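Long-range contact in N-acetylneuraminate lyase (Peptoclostridium difficile, PDB 4WOZ), which is a lyase of the dihydrodipicolinate synthetase family, whose chain folds into a TIM barrel and associates as four chains in the assembly: residues Ile18-Leu23 with Ser218-Asn223. Sequence-based numbering, arbitrary orientation.
Sequences IYSALL and STFNVN
Phe-220 and Asn-221 lean from the first turn of helix 220-235 onto strand 17-21, at the seam where the eight-stranded TIM barrel closes. Strand 17-21 pairs there with strand 214-217 through backbone bonds of Tyr-19 to Ala-215 and Gly-217, and residues 218-223 lead from that last strand into its helix.

Nearer the start of strand 17-21, Ile-18 reaches the Phe-220 ring with its methyl branch: CG2, set anti to the backbone N, comes within 3.5 Å of Phe-220 CD2, and the two side chains run roughly at right angles. The same ring carbon, Phe-220 CD2, lies 3.3 Å from Tyr-19 O, an oblique approach. Ser-20 continues the row by setting OG against the root of the phenylalanine, 3.2 Å from Phe-220 CB. That hydroxyl bonds to Asn-44 OD1 on helix 34-48, while Asn-44 ND2 reaches Asn-221 OD1, so the Asn-44 carboxamide bridges Ser-20 on the strand and Asn-221 on helix 220-235.

Past Ser-20, Ala-21 CB packs 4.0 Å from Ser-218 N. Leu-23 and Asn-221 approach obliquely, but the model sets Leu-23 CD1 too close to Asn-221 ND2, so the exact place of this nitrogen is doubtful. As modelled, Asn-221 ND2 spans two backbone carbonyls, donating to Ser-218 O at 2.9 Å (175°) and to Ala-21 O at 2.7 Å (162°).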
# COMPACT_ATOMS: atom_id res chain seq x y z
N ILE A 18 -11.63 12.86 27.96
CA ILE A 18 -11.72 11.49 27.47
C ILE A 18 -13.13 11.22 26.97
O ILE A 18 -14.09 11.35 27.73
CB ILE A 18 -11.40 10.49 28.59
CG1 ILE A 18 -10.04 10.81 29.21
CG2 ILE A 18 -11.43 9.06 28.04
CD1 ILE A 18 -8.89 10.75 28.23
N TYR A 19 -13.26 10.85 25.70
CA TYR A 19 -14.57 10.56 25.13
C TYR A 19 -14.70 9.12 24.66
O TYR A 19 -13.79 8.60 24.03
CB TYR A 19 -14.85 11.45 23.91
CG TYR A 19 -14.97 12.92 24.19
CD1 TYR A 19 -13.84 13.70 24.45
CD2 TYR A 19 -16.21 13.55 24.15
CE1 TYR A 19 -13.95 15.07 24.66
CE2 TYR A 19 -16.33 14.93 24.36
CZ TYR A 19 -15.19 15.67 24.62
OH TYR A 19 -15.31 17.03 24.82
N SER A 20 -15.83 8.49 24.96
CA SER A 20 -16.06 7.13 24.50
C SER A 20 -16.78 7.21 23.16
O SER A 20 -17.75 7.96 23.02
CB SER A 20 -16.96 6.35 25.47
OG SER A 20 -16.24 5.85 26.58
N ALA A 21 -16.28 6.48 22.17
CA ALA A 21 -16.95 6.45 20.87
C ALA A 21 -18.12 5.51 21.16
O ALA A 21 -17.96 4.30 21.23
CB ALA A 21 -16.03 5.87 19.80
N LEU A 22 -19.30 6.09 21.37
CA LEU A 22 -20.49 5.33 21.72
C LEU A 22 -20.91 4.20 20.78
O LEU A 22 -21.04 4.39 19.57
CB LEU A 22 -21.67 6.29 21.89
CG LEU A 22 -22.97 5.70 22.45
CD1 LEU A 22 -22.75 5.26 23.90
CD2 LEU A 22 -24.08 6.74 22.38
N LEU A 23 -21.11 3.02 21.36
CA LEU A 23 -21.57 1.87 20.60
C LEU A 23 -23.08 1.89 20.70
O LEU A 23 -23.65 2.47 21.62
CB LEU A 23 -21.05 0.55 21.17
CG LEU A 23 -19.64 0.12 20.77
CD1 LEU A 23 -18.63 0.79 21.68
CD2 LEU A 23 -19.50 -1.38 20.87
N SER A 218 -12.97 3.71 21.10
CA SER A 218 -14.03 2.70 21.12
C SER A 218 -13.93 1.78 22.33
O SER A 218 -14.94 1.31 22.84
CB SER A 218 -13.95 1.86 19.84
OG SER A 218 -12.76 1.09 19.84
N THR A 219 -12.71 1.51 22.80
CA THR A 219 -12.53 0.61 23.93
C THR A 219 -12.85 1.25 25.27
O THR A 219 -12.94 0.55 26.28
CB THR A 219 -11.09 0.04 23.99
OG1 THR A 219 -10.16 1.08 24.31
CG2 THR A 219 -10.72 -0.58 22.65
N PHE A 220 -13.03 2.57 25.27
CA PHE A 220 -13.35 3.29 26.50
C PHE A 220 -14.74 2.90 27.00
O PHE A 220 -15.06 3.10 28.17
CB PHE A 220 -13.27 4.80 26.26
CG PHE A 220 -11.90 5.29 25.87
CD1 PHE A 220 -10.82 4.41 25.80
CD2 PHE A 220 -11.69 6.63 25.56
CE1 PHE A 220 -9.55 4.86 25.42
CE2 PHE A 220 -10.42 7.09 25.17
CZ PHE A 220 -9.35 6.20 25.10
N ASN A 221 -15.58 2.35 26.12
CA ASN A 221 -16.91 1.92 26.52
C ASN A 221 -16.82 0.85 27.62
O ASN A 221 -17.73 0.73 28.44
CB ASN A 221 -17.67 1.34 25.33
CG ASN A 221 -18.18 2.40 24.39
OD1 ASN A 221 -19.26 2.96 24.59
ND2 ASN A 221 -17.40 2.70 23.35
N VAL A 222 -15.73 0.09 27.63
CA VAL A 222 -15.55 -0.96 28.63
C VAL A 222 -14.26 -0.82 29.43
O VAL A 222 -14.07 -1.51 30.43
CB VAL A 222 -15.52 -2.38 28.00
CG1 VAL A 222 -16.88 -2.74 27.43
CG2 VAL A 222 -14.45 -2.44 26.90
N ASN A 223 -13.38 0.08 28.98
CA ASN A 223 -12.10 0.26 29.65
C ASN A 223 -11.83 1.72 30.04
O ASN A 223 -10.68 2.12 30.19
CB ASN A 223 -10.98 -0.25 28.72
CG ASN A 223 -9.69 -0.56 29.46
OD1 ASN A 223 -9.71 -1.16 30.53
ND2 ASN A 223 -8.56 -0.16 28.88